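Local atomic coordinates of probable alginate O-acetylase AlgJ (Pseudomonas putida, PDB entry 4O8V), a protein that probably adds acetyl groups to the O-2 and O-3 positions of mannuronate residues in alginate, working with AlgI and AlgF in an inner membrane complex. Residues A104-A109 with Q114-T119; A134-V139 with Q232-S237; D184-R189 with P223-L228; V215-S220 with E276-M281. All blocks are in the same frame, centred on the assembly; numbering follows the deposited sequence.

Contact 1 (A104-A109 with Q114-T119); sequences APMEQA and QVFLRT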
# COMPACT_ATOMS: atom_id res chain seq x y z
N ALA A 104 6.03 2.17 -12.63
CA ALA A 104 6.38 3.05 -13.76
C ALA A 104 5.89 4.50 -13.54
O ALA A 104 6.69 5.43 -13.69
CB ALA A 104 5.85 2.49 -15.07
N PRO A 105 4.62 4.70 -13.15
CA PRO A 105 4.29 6.12 -12.93
C PRO A 105 5.01 6.75 -11.73
O PRO A 105 5.38 7.92 -11.84
CB PRO A 105 2.77 6.11 -12.73
CG PRO A 105 2.40 4.69 -12.40
CD PRO A 105 3.42 3.84 -13.11
N MSE A 106 5.21 6.03 -10.62
CA MSE A 106 5.93 6.65 -9.51
C MSE A 106 7.37 7.02 -9.91
O MSE A 106 7.87 8.08 -9.55
CB MSE A 106 5.93 5.75 -8.28
CG MSE A 106 4.53 5.68 -7.71
SE MSE A 106 4.42 4.56 -6.11
CE MSE A 106 5.12 5.87 -4.78
N GLU A 107 8.01 6.14 -10.68
CA GLU A 107 9.35 6.42 -11.17
C GLU A 107 9.38 7.65 -12.08
O GLU A 107 10.29 8.49 -11.98
CB GLU A 107 9.90 5.21 -11.92
CG GLU A 107 11.00 4.49 -11.17
CD GLU A 107 11.90 3.71 -12.11
OE1 GLU A 107 11.40 3.26 -13.16
OE2 GLU A 107 13.10 3.56 -11.79
N GLN A 108 8.41 7.73 -12.98
CA GLN A 108 8.28 8.90 -13.86
C GLN A 108 8.21 10.16 -13.01
O GLN A 108 8.84 11.18 -13.31
CB GLN A 108 7.03 8.76 -14.75
CG GLN A 108 6.80 9.88 -15.77
CD GLN A 108 5.52 9.69 -16.60
OE1 GLN A 108 4.46 9.36 -16.06
NE2 GLN A 108 5.63 9.89 -17.91
N ALA A 109 7.47 10.06 -11.90
CA ALA A 109 7.17 11.23 -11.07
C ALA A 109 8.34 11.73 -10.19
O ALA A 109 8.27 12.82 -9.63
CB ALA A 109 5.95 10.92 -10.16
N GLN A 114 10.11 14.41 -4.43
CA GLN A 114 10.15 13.13 -3.73
C GLN A 114 8.80 12.42 -3.83
O GLN A 114 7.76 13.02 -3.52
CB GLN A 114 10.53 13.33 -2.27
CG GLN A 114 12.01 13.68 -2.10
CD GLN A 114 12.44 13.81 -0.66
OE1 GLN A 114 13.20 14.70 -0.31
NE2 GLN A 114 11.98 12.88 0.19
N VAL A 115 8.83 11.16 -4.24
CA VAL A 115 7.62 10.34 -4.26
C VAL A 115 7.57 9.43 -3.02
O VAL A 115 6.53 8.89 -2.69
CB VAL A 115 7.50 9.53 -5.59
CG1 VAL A 115 7.46 10.49 -6.82
CG2 VAL A 115 8.59 8.49 -5.74
N PHE A 116 8.71 9.30 -2.32
CA PHE A 116 8.75 8.77 -0.95
C PHE A 116 9.48 9.77 -0.05
O PHE A 116 10.31 10.55 -0.54
CB PHE A 116 9.50 7.42 -0.84
CG PHE A 116 8.73 6.23 -1.35
CD1 PHE A 116 8.68 5.96 -2.71
CD2 PHE A 116 8.12 5.36 -0.46
CE1 PHE A 116 8.00 4.87 -3.19
CE2 PHE A 116 7.44 4.25 -0.92
CZ PHE A 116 7.37 4.01 -2.29
N LEU A 117 9.19 9.72 1.24
CA LEU A 117 9.91 10.53 2.23
C LEU A 117 11.34 10.01 2.41
O LEU A 117 11.57 8.82 2.26
CB LEU A 117 9.18 10.51 3.58
CG LEU A 117 7.81 11.18 3.63
CD1 LEU A 117 7.02 10.65 4.79
CD2 LEU A 117 7.96 12.65 3.78
N ARG A 118 12.28 10.90 2.72
CA ARG A 118 13.68 10.49 2.95
C ARG A 118 13.88 9.62 4.22
O ARG A 118 14.66 8.65 4.19
CB ARG A 118 14.57 11.74 2.99
CG ARG A 118 16.05 11.49 3.31
CD ARG A 118 16.90 12.77 3.14
NE ARG A 118 16.24 13.93 3.72
CZ ARG A 118 16.22 14.22 5.01
NH1 ARG A 118 16.83 13.44 5.89
NH2 ARG A 118 15.58 15.31 5.43
N THR A 119 13.19 9.94 5.31
CA THR A 119 13.43 9.28 6.59
C THR A 119 12.28 8.41 7.08
O THR A 119 12.24 8.00 8.23
CB THR A 119 13.74 10.30 7.68
OG1 THR A 119 12.56 11.05 7.99
CG2 THR A 119 14.85 11.27 7.21
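The selenomethionine M106 is extended from CA to SE and then bends at its last torsion (chi3 79°), which swings CE toward the ring of F116. F116 CG stands opposite its own carbonyl carbon (chi1 -75°), which lets the ring atom CE1 meet that methyl, and the two side chains cross at about a right angle. This is helix-to-loop packing in the SGNH hydrolase-like domain: helix 103-109 lies against the loop that runs on to D120 and H122, both active-site residues by similarity. The evidence for a tight fit is the 3.4 Å between M106 CE and F116 CE1, with F116 CZ only slightly farther from the same methyl. F116 also rests on K64 and V67, so residues of helix 64-67 touch the ring as well.

V115 makes the second half of the join. Its CG1 is 3.7 Å from the methyl CB of A109 and equally 3.7 Å from the backbone O of M106, so CG1 rests on both together. CG2, the other branch, comes to 3.9 Å from M106 O. V115 N donates to Y68 OH, so this buried polar group is satisfied.

Within the loop, the Q114 side chain turns back along the chain: NE2 donates to F116 O at 3.0 Å, nearly straight (169°), in the carbonyl plane and on a lone pair.

Contact 2 (A134-V139 with Q232-S237); sequences ALAEAV and QQALRS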
# COMPACT_ATOMS: atom_id res chain seq x y z
N ALA A 134 -2.92 6.55 -11.22
CA ALA A 134 -2.69 5.34 -12.01
C ALA A 134 -3.82 4.35 -11.77
O ALA A 134 -4.30 3.71 -12.71
CB ALA A 134 -1.35 4.69 -11.65
N LEU A 135 -4.22 4.20 -10.52
CA LEU A 135 -5.29 3.26 -10.20
C LEU A 135 -6.61 3.73 -10.84
O LEU A 135 -7.35 2.92 -11.43
CB LEU A 135 -5.42 3.10 -8.68
CG LEU A 135 -4.25 2.39 -7.98
CD1 LEU A 135 -4.31 2.60 -6.45
CD2 LEU A 135 -4.28 0.90 -8.33
N ALA A 136 -6.90 5.03 -10.79
CA ALA A 136 -8.12 5.55 -11.39
C ALA A 136 -8.16 5.37 -12.92
O ALA A 136 -9.22 5.11 -13.47
CB ALA A 136 -8.31 7.02 -11.03
N GLU A 137 -7.01 5.53 -13.58
CA GLU A 137 -6.94 5.30 -15.02
C GLU A 137 -7.33 3.86 -15.33
O GLU A 137 -8.14 3.60 -16.23
CB GLU A 137 -5.54 5.58 -15.57
CG GLU A 137 -5.48 5.51 -17.10
CD GLU A 137 -4.06 5.62 -17.67
OE1 GLU A 137 -3.15 6.09 -16.96
OE2 GLU A 137 -3.87 5.23 -18.84
N ALA A 138 -6.77 2.93 -14.56
CA ALA A 138 -7.03 1.52 -14.76
C ALA A 138 -8.50 1.19 -14.50
O ALA A 138 -9.13 0.48 -15.29
CB ALA A 138 -6.13 0.68 -13.88
N VAL A 139 -9.05 1.73 -13.42
CA VAL A 139 -10.47 1.55 -13.11
C VAL A 139 -11.36 2.05 -14.25
O VAL A 139 -12.31 1.36 -14.65
CB VAL A 139 -10.84 2.24 -11.78
CG1 VAL A 139 -12.37 2.38 -11.62
CG2 VAL A 139 -10.25 1.49 -10.60
N GLN A 232 -10.52 9.41 -3.98
CA GLN A 232 -11.82 10.05 -4.16
C GLN A 232 -11.78 11.03 -5.32
O GLN A 232 -12.60 10.97 -6.23
CB GLN A 232 -12.26 10.79 -2.90
CG GLN A 232 -12.63 9.88 -1.73
CD GLN A 232 -12.80 10.66 -0.44
OE1 GLN A 232 -12.13 11.67 -0.22
NE2 GLN A 232 -13.67 10.18 0.43
N GLN A 233 -10.78 11.91 -5.30
CA GLN A 233 -10.63 12.88 -6.37
C GLN A 233 -10.37 12.25 -7.73
O GLN A 233 -10.99 12.64 -8.72
CB GLN A 233 -9.52 13.86 -6.04
CG GLN A 233 -9.37 14.94 -7.11
CD GLN A 233 -8.64 16.14 -6.59
OE1 GLN A 233 -9.13 16.84 -5.70
NE2 GLN A 233 -7.46 16.39 -7.13
N ALA A 234 -9.48 11.27 -7.80
CA ALA A 234 -9.12 10.70 -9.09
C ALA A 234 -10.26 9.85 -9.65
O ALA A 234 -10.57 9.92 -10.85
CB ALA A 234 -7.82 9.88 -8.97
N LEU A 235 -10.92 9.09 -8.78
CA LEU A 235 -12.03 8.23 -9.18
C LEU A 235 -13.33 9.00 -9.40
O LEU A 235 -14.27 8.47 -9.99
CB LEU A 235 -12.29 7.15 -8.12
CG LEU A 235 -11.17 6.12 -7.93
CD1 LEU A 235 -11.42 5.34 -6.65
CD2 LEU A 235 -11.13 5.21 -9.15
N ARG A 236 -13.38 10.25 -8.94
CA ARG A 236 -14.64 11.00 -8.90
C ARG A 236 -15.72 10.13 -8.24
O ARG A 236 -16.83 9.91 -8.78
CB ARG A 236 -15.06 11.45 -10.30
CG ARG A 236 -13.95 12.26 -11.00
CD ARG A 236 -14.38 12.78 -12.34
NE ARG A 236 -14.93 14.12 -12.20
CZ ARG A 236 -16.03 14.55 -12.80
NH1 ARG A 236 -16.71 13.74 -13.59
NH2 ARG A 236 -16.44 15.79 -12.59
N SER A 237 -15.37 9.63 -7.06
CA SER A 237 -16.26 8.74 -6.32
C SER A 237 -16.03 8.81 -4.81
O SER A 237 -14.90 9.02 -4.37
CB SER A 237 -16.06 7.29 -6.77
OG SER A 237 -16.89 6.41 -6.03
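The side-chain pairs between helix 125-141 and the last turn of helix 227-235 are all apolar, and A136 receives most of them. Its CB meets the CB of A234 at 3.6 Å, methyl against methyl, and lies 3.7 Å from the backbone O of A234. With so small a residue at the interface the backbones come close: the CA atoms of A136 and L235 are 5.2 Å apart. L235 reaches across with a single branch. Its first two torsions together (chi1 -65°, chi2 167°) direct CD2 at the other helix, 3.8 Å from A136 CB. One turn further along, V139 offers CB and both methyls to the same CD2, with CG1 at 4.0 Å from L235 CD2; the two side chains cross at about a right angle. CD2 is therefore shared by two residues spaced three apart on one helix face.

Backbone hydrogen bonds close off the second helix in a Schellman motif. S237 N returns to Q232 O at 3.2 Å, while the inner bond from R236 N to Q233 O is weak at 3.4 Å. R236, the C-prime residue, has a positive phi (49°), and the chain turns away immediately after the touching residues.

Just past the helix end, the backbone of R236 is hydrogen-bonded to that of Q150. Helix 125-141, for its part, sets L135 against V57 and A59 of strand 55-61, an outermost strand of the parallel sheet, and A138 against F98 and P100.

Contact 3 (D184-R189 with P223-L228); sequences DNLQKR and PHWNFL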
# COMPACT_ATOMS: atom_id res chain seq x y z
N ASP A 184 12.23 15.20 7.45
CA ASP A 184 11.58 15.51 6.18
C ASP A 184 10.76 16.79 6.31
O ASP A 184 10.53 17.27 7.41
CB ASP A 184 10.64 14.38 5.73
CG ASP A 184 11.37 13.24 5.04
OD1 ASP A 184 11.60 13.32 3.81
OD2 ASP A 184 11.68 12.24 5.73
N ASN A 185 10.32 17.31 5.17
CA ASN A 185 9.27 18.32 5.16
C ASN A 185 8.01 17.66 4.64
O ASN A 185 8.09 16.78 3.77
CB ASN A 185 9.65 19.52 4.29
CG ASN A 185 10.57 20.49 5.01
OD1 ASN A 185 10.52 20.61 6.24
ND2 ASN A 185 11.39 21.20 4.26
N LEU A 186 6.87 18.06 5.19
CA LEU A 186 5.59 17.46 4.82
C LEU A 186 4.52 18.50 4.55
O LEU A 186 4.22 19.35 5.39
CB LEU A 186 5.11 16.49 5.93
CG LEU A 186 3.69 15.96 5.68
CD1 LEU A 186 3.68 15.04 4.44
CD2 LEU A 186 3.15 15.24 6.95
N GLN A 187 3.94 18.44 3.35
CA GLN A 187 2.87 19.36 2.99
C GLN A 187 1.51 18.77 3.39
O GLN A 187 1.20 17.63 3.06
CB GLN A 187 2.87 19.66 1.49
CG GLN A 187 1.84 20.70 1.11
CD GLN A 187 1.80 20.99 -0.38
OE1 GLN A 187 1.53 20.10 -1.19
NE2 GLN A 187 2.05 22.23 -0.74
N LYS A 188 0.73 19.53 4.13
CA LYS A 188 -0.62 19.11 4.46
C LYS A 188 -1.48 19.13 3.19
O LYS A 188 -1.46 20.10 2.45
CB LYS A 188 -1.24 20.04 5.52
CG LYS A 188 -2.60 19.56 6.02
CD LYS A 188 -3.28 20.60 6.89
CE LYS A 188 -4.69 20.18 7.25
NZ LYS A 188 -4.73 18.77 7.73
N ARG A 189 -2.24 18.07 2.94
CA ARG A 189 -3.18 18.10 1.81
C ARG A 189 -4.47 17.41 2.19
O ARG A 189 -4.47 16.26 2.64
CB ARG A 189 -2.56 17.47 0.56
CG ARG A 189 -1.85 18.49 -0.32
CD ARG A 189 -0.80 17.86 -1.23
NE ARG A 189 -1.34 16.72 -1.98
CZ ARG A 189 -1.95 16.81 -3.16
NH1 ARG A 189 -2.12 17.98 -3.76
NH2 ARG A 189 -2.39 15.70 -3.74
N PRO A 223 -3.71 9.72 7.47
CA PRO A 223 -4.18 10.93 6.78
C PRO A 223 -3.05 11.76 6.16
O PRO A 223 -3.29 12.50 5.21
CB PRO A 223 -4.87 11.73 7.90
CG PRO A 223 -5.29 10.69 8.91
CD PRO A 223 -4.16 9.68 8.88
N HIS A 224 -1.83 11.64 6.68
CA HIS A 224 -0.74 12.50 6.19
C HIS A 224 -0.47 12.30 4.69
O HIS A 224 -0.05 13.24 4.02
CB HIS A 224 0.57 12.26 6.96
CG HIS A 224 0.63 12.90 8.32
ND1 HIS A 224 0.11 14.15 8.58
CD2 HIS A 224 1.19 12.48 9.48
CE1 HIS A 224 0.32 14.46 9.85
NE2 HIS A 224 0.97 13.45 10.42
N TRP A 225 -0.67 11.09 4.17
CA TRP A 225 -0.34 10.82 2.77
C TRP A 225 -1.55 11.11 1.86
O TRP A 225 -1.42 11.11 0.64
CB TRP A 225 0.16 9.38 2.57
CG TRP A 225 0.92 8.85 3.79
CD1 TRP A 225 0.73 7.65 4.44
CD2 TRP A 225 1.97 9.54 4.51
NE1 TRP A 225 1.61 7.55 5.51
CE2 TRP A 225 2.36 8.70 5.58
CE3 TRP A 225 2.60 10.78 4.35
CZ2 TRP A 225 3.35 9.07 6.49
CZ3 TRP A 225 3.58 11.14 5.26
CH2 TRP A 225 3.95 10.30 6.32
N ASN A 226 -2.70 11.36 2.49
CA ASN A 226 -3.96 11.69 1.81
C ASN A 226 -4.30 10.74 0.67
O ASN A 226 -4.84 11.16 -0.36
CB ASN A 226 -3.94 13.14 1.26
CG ASN A 226 -5.34 13.70 1.01
OD1 ASN A 226 -6.25 13.51 1.81
ND2 ASN A 226 -5.53 14.35 -0.14
N PHE A 227 -3.98 9.45 0.82
CA PHE A 227 -4.26 8.49 -0.25
C PHE A 227 -5.77 8.33 -0.46
O PHE A 227 -6.23 8.24 -1.61
CB PHE A 227 -3.61 7.15 0.05
CG PHE A 227 -3.70 6.16 -1.08
CD1 PHE A 227 -3.41 6.53 -2.39
CD2 PHE A 227 -4.06 4.83 -0.83
CE1 PHE A 227 -3.47 5.60 -3.41
CE2 PHE A 227 -4.11 3.90 -1.85
CZ PHE A 227 -3.83 4.28 -3.14
N LEU A 228 -6.54 8.29 0.63
CA LEU A 228 -8.01 8.23 0.49
C LEU A 228 -8.55 9.39 -0.34
O LEU A 228 -9.36 9.21 -1.26
CB LEU A 228 -8.69 8.24 1.87
CG LEU A 228 -10.21 8.13 1.83
CD1 LEU A 228 -10.60 6.81 1.23
CD2 LEU A 228 -10.74 8.24 3.24
O HOH W 1 -0.45 15.88 4.25
O HOH W 2 -4.85 14.68 4.95
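One face of the H224 imidazole carries CD2 of L186, a CH-pi contact with CD2 3.9 Å from the ring centroid and 25° off the normal, displaced toward the rim. The other methyl of the same leucine, CD1, comes to the edge of the W225 indole, 4.0 Å from CZ3 and near the ring plane. A chi1 of 173° sends L186 CG away from the backbone N, and the branch then forks between the two aromatic side chains. H224 CB lies over one face of the indole, toward its rim, 3.6 Å above the plane, and the indole stacks with H122, the proton acceptor by similarity.

Water completes the join. Water W1 is gripped by three backbone groups, donating to Q187 O and to H224 O at 2.7 Å each and accepting from R189 N at 3.1 Å. Water W2 links R189 O to P223 O.

N226 packs against the R189 carbonyl: its CG lies 3.2 Å from R189 O. OD1 and that oxygen are both acceptors and do not bond, whereas ND2 is hydrogen-bonded to T191 OG1. Without the carboxamide, as with an alanine here, T191 OG1 would probably lose this partner and a gap would open beside R189 O.

Strand 184-193 pairs antiparallel with strand 152-162, and the 3-10 segment 223-225 leads into helix 227-235, whose F227 rests on A132 and L135 of helix 125-141 and whose L228 meets V239 and N241 of strand 239-241.

Contact 4 (V215-S220 with E276-M281); sequences VGTSYS and ERYLPM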
# COMPACT_ATOMS: atom_id res chain seq x y z
N VAL A 215 -8.83 -0.78 1.38
CA VAL A 215 -8.25 -1.62 2.42
C VAL A 215 -6.73 -1.63 2.27
O VAL A 215 -6.21 -1.65 1.16
CB VAL A 215 -8.79 -3.08 2.34
CG1 VAL A 215 -8.26 -3.90 3.53
CG2 VAL A 215 -10.28 -3.05 2.35
N GLY A 216 -6.03 -1.55 3.39
CA GLY A 216 -4.58 -1.56 3.34
C GLY A 216 -3.92 -1.29 4.67
O GLY A 216 -4.45 -1.58 5.75
N THR A 217 -2.72 -0.72 4.57
CA THR A 217 -1.83 -0.53 5.70
C THR A 217 -1.79 0.94 6.09
O THR A 217 -2.71 1.72 5.77
CB THR A 217 -0.37 -0.99 5.38
OG1 THR A 217 0.18 -0.10 4.39
CG2 THR A 217 -0.36 -2.42 4.84
N SER A 218 -0.74 1.31 6.82
CA SER A 218 -0.51 2.72 7.15
C SER A 218 -0.34 3.59 5.91
O SER A 218 -0.55 4.81 5.98
CB SER A 218 0.71 2.85 8.08
OG SER A 218 1.85 2.23 7.51
N TYR A 219 0.03 3.00 4.76
CA TYR A 219 0.08 3.78 3.51
C TYR A 219 -1.30 4.38 3.22
O TYR A 219 -1.42 5.50 2.68
CB TYR A 219 0.53 2.94 2.29
CG TYR A 219 2.02 2.67 2.23
CD1 TYR A 219 2.56 1.59 2.92
CD2 TYR A 219 2.89 3.50 1.50
CE1 TYR A 219 3.93 1.32 2.89
CE2 TYR A 219 4.28 3.23 1.45
CZ TYR A 219 4.78 2.14 2.14
OH TYR A 219 6.13 1.86 2.13
N SER A 220 -2.34 3.66 3.63
CA SER A 220 -3.73 4.06 3.37
C SER A 220 -4.43 4.62 4.59
O SER A 220 -5.36 5.40 4.45
CB SER A 220 -4.55 2.87 2.85
OG SER A 220 -4.09 2.43 1.59
N GLU A 276 4.99 -4.31 -1.52
CA GLU A 276 5.63 -5.55 -1.98
C GLU A 276 6.37 -6.32 -0.88
O GLU A 276 6.35 -7.55 -0.88
CB GLU A 276 6.59 -5.26 -3.15
CG GLU A 276 7.82 -4.44 -2.79
CD GLU A 276 8.93 -4.51 -3.84
OE1 GLU A 276 9.72 -5.49 -3.83
OE2 GLU A 276 9.04 -3.58 -4.65
N ARG A 277 6.99 -5.62 0.07
CA ARG A 277 7.82 -6.29 1.07
C ARG A 277 7.05 -7.23 1.99
O ARG A 277 7.65 -8.06 2.66
CB ARG A 277 8.56 -5.25 1.94
CG ARG A 277 7.67 -4.54 2.98
CD ARG A 277 8.49 -3.44 3.67
NE ARG A 277 7.87 -2.83 4.85
CZ ARG A 277 7.24 -1.66 4.83
NH1 ARG A 277 7.11 -1.00 3.69
NH2 ARG A 277 6.73 -1.15 5.95
N TYR A 278 5.72 -7.10 2.01
CA TYR A 278 4.89 -7.96 2.87
C TYR A 278 4.62 -9.34 2.27
O TYR A 278 4.16 -10.23 2.98
CB TYR A 278 3.54 -7.29 3.18
CG TYR A 278 3.64 -6.13 4.14
CD1 TYR A 278 3.81 -6.34 5.51
CD2 TYR A 278 3.58 -4.82 3.67
CE1 TYR A 278 3.91 -5.27 6.39
CE2 TYR A 278 3.68 -3.75 4.54
CZ TYR A 278 3.84 -3.97 5.89
OH TYR A 278 3.94 -2.89 6.75
N LEU A 279 4.87 -9.52 0.98
CA LEU A 279 4.52 -10.79 0.34
C LEU A 279 5.30 -11.98 0.94
O LEU A 279 4.71 -13.04 1.19
CB LEU A 279 4.74 -10.73 -1.18
CG LEU A 279 4.24 -11.96 -1.95
CD1 LEU A 279 2.74 -12.13 -1.80
CD2 LEU A 279 4.62 -11.87 -3.41
N PRO A 280 6.61 -11.82 1.20
CA PRO A 280 7.24 -13.00 1.81
C PRO A 280 7.29 -12.94 3.34
O PRO A 280 8.17 -13.57 3.93
CB PRO A 280 8.65 -12.97 1.22
CG PRO A 280 8.93 -11.50 1.02
CD PRO A 280 7.60 -10.85 0.71
N MSE A 281 6.36 -12.21 3.95
CA MSE A 281 6.30 -12.10 5.41
C MSE A 281 5.14 -12.89 6.01
O MSE A 281 4.07 -13.00 5.43
CB MSE A 281 6.22 -10.63 5.83
CG MSE A 281 7.49 -9.87 5.51
SE MSE A 281 7.42 -7.93 5.95
CE MSE A 281 7.35 -8.17 7.90
O HOH W 3 3.07 -0.45 5.66
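At the N-terminus of the short helix 218-221, which carries the nucleophile S218 (by similarity), T217 and Y219 face the 3-10 segment 276-278 beside the probable active site. T217 is the N-cap: its OG1 accepts from Y219 N at 3.1 Å. OG1 is also hydrogen-bonded to E273, and takes a further bond from water W3 at 3.2 Å. That water is 2.8 Å from Y278 OH, giving a T217-water-Y278 bridge, beside which T217 CG2 approaches Y278 CE2 at 4.3 Å.

The second link is looser. R277 NH1 donates to Y219 OH at 3.4 Å and only 142°, a weak bond in which the hydroxyl lies at the guanidinium edge, ring and guanidinium planes being 58° apart. R277 CG lies between its backbone N and carbonyl carbon (chi1 75°), and the extended chain from there to NE brings NH1 to Y219. The stronger polar partner of the guanidinium is E23, salt-bridged to NE; Y278 CE2 lies 4.1 Å above one face.

Y219 in turn meets H122 edge-to-face, while S218 OG is hydrogen-bonded to H122 NE2. A serine at the helix start just beyond a parallel strand, paired with histidine, is consistent with the Ser-His-Asp triad of the SGNH hydrolase fold.

In the fold
Three of the contacts converge on the probable catalytic centre, and contact 2 lies away from it. In chain order contact 1 closes first; contact 2 then opens and spans both segments of contact 3, while contact 4 alternates with contacts 2 and 3. Contacts 1 and 3 (centres about 14 Å apart) meet where R118 N and T119 OG1 bond to D184 and L117 packs on W225. Contact 4, its centre about 17 Å from that of contact 1, touches it through F116 and Y219, and contact 3 through S220 and F227. Contacts 2 and 3 share helix 227-235, and L135 meets F227. P105 of helix 103-109 packs on A134 of helix 125-141, whose L135 lies on strand 55-61.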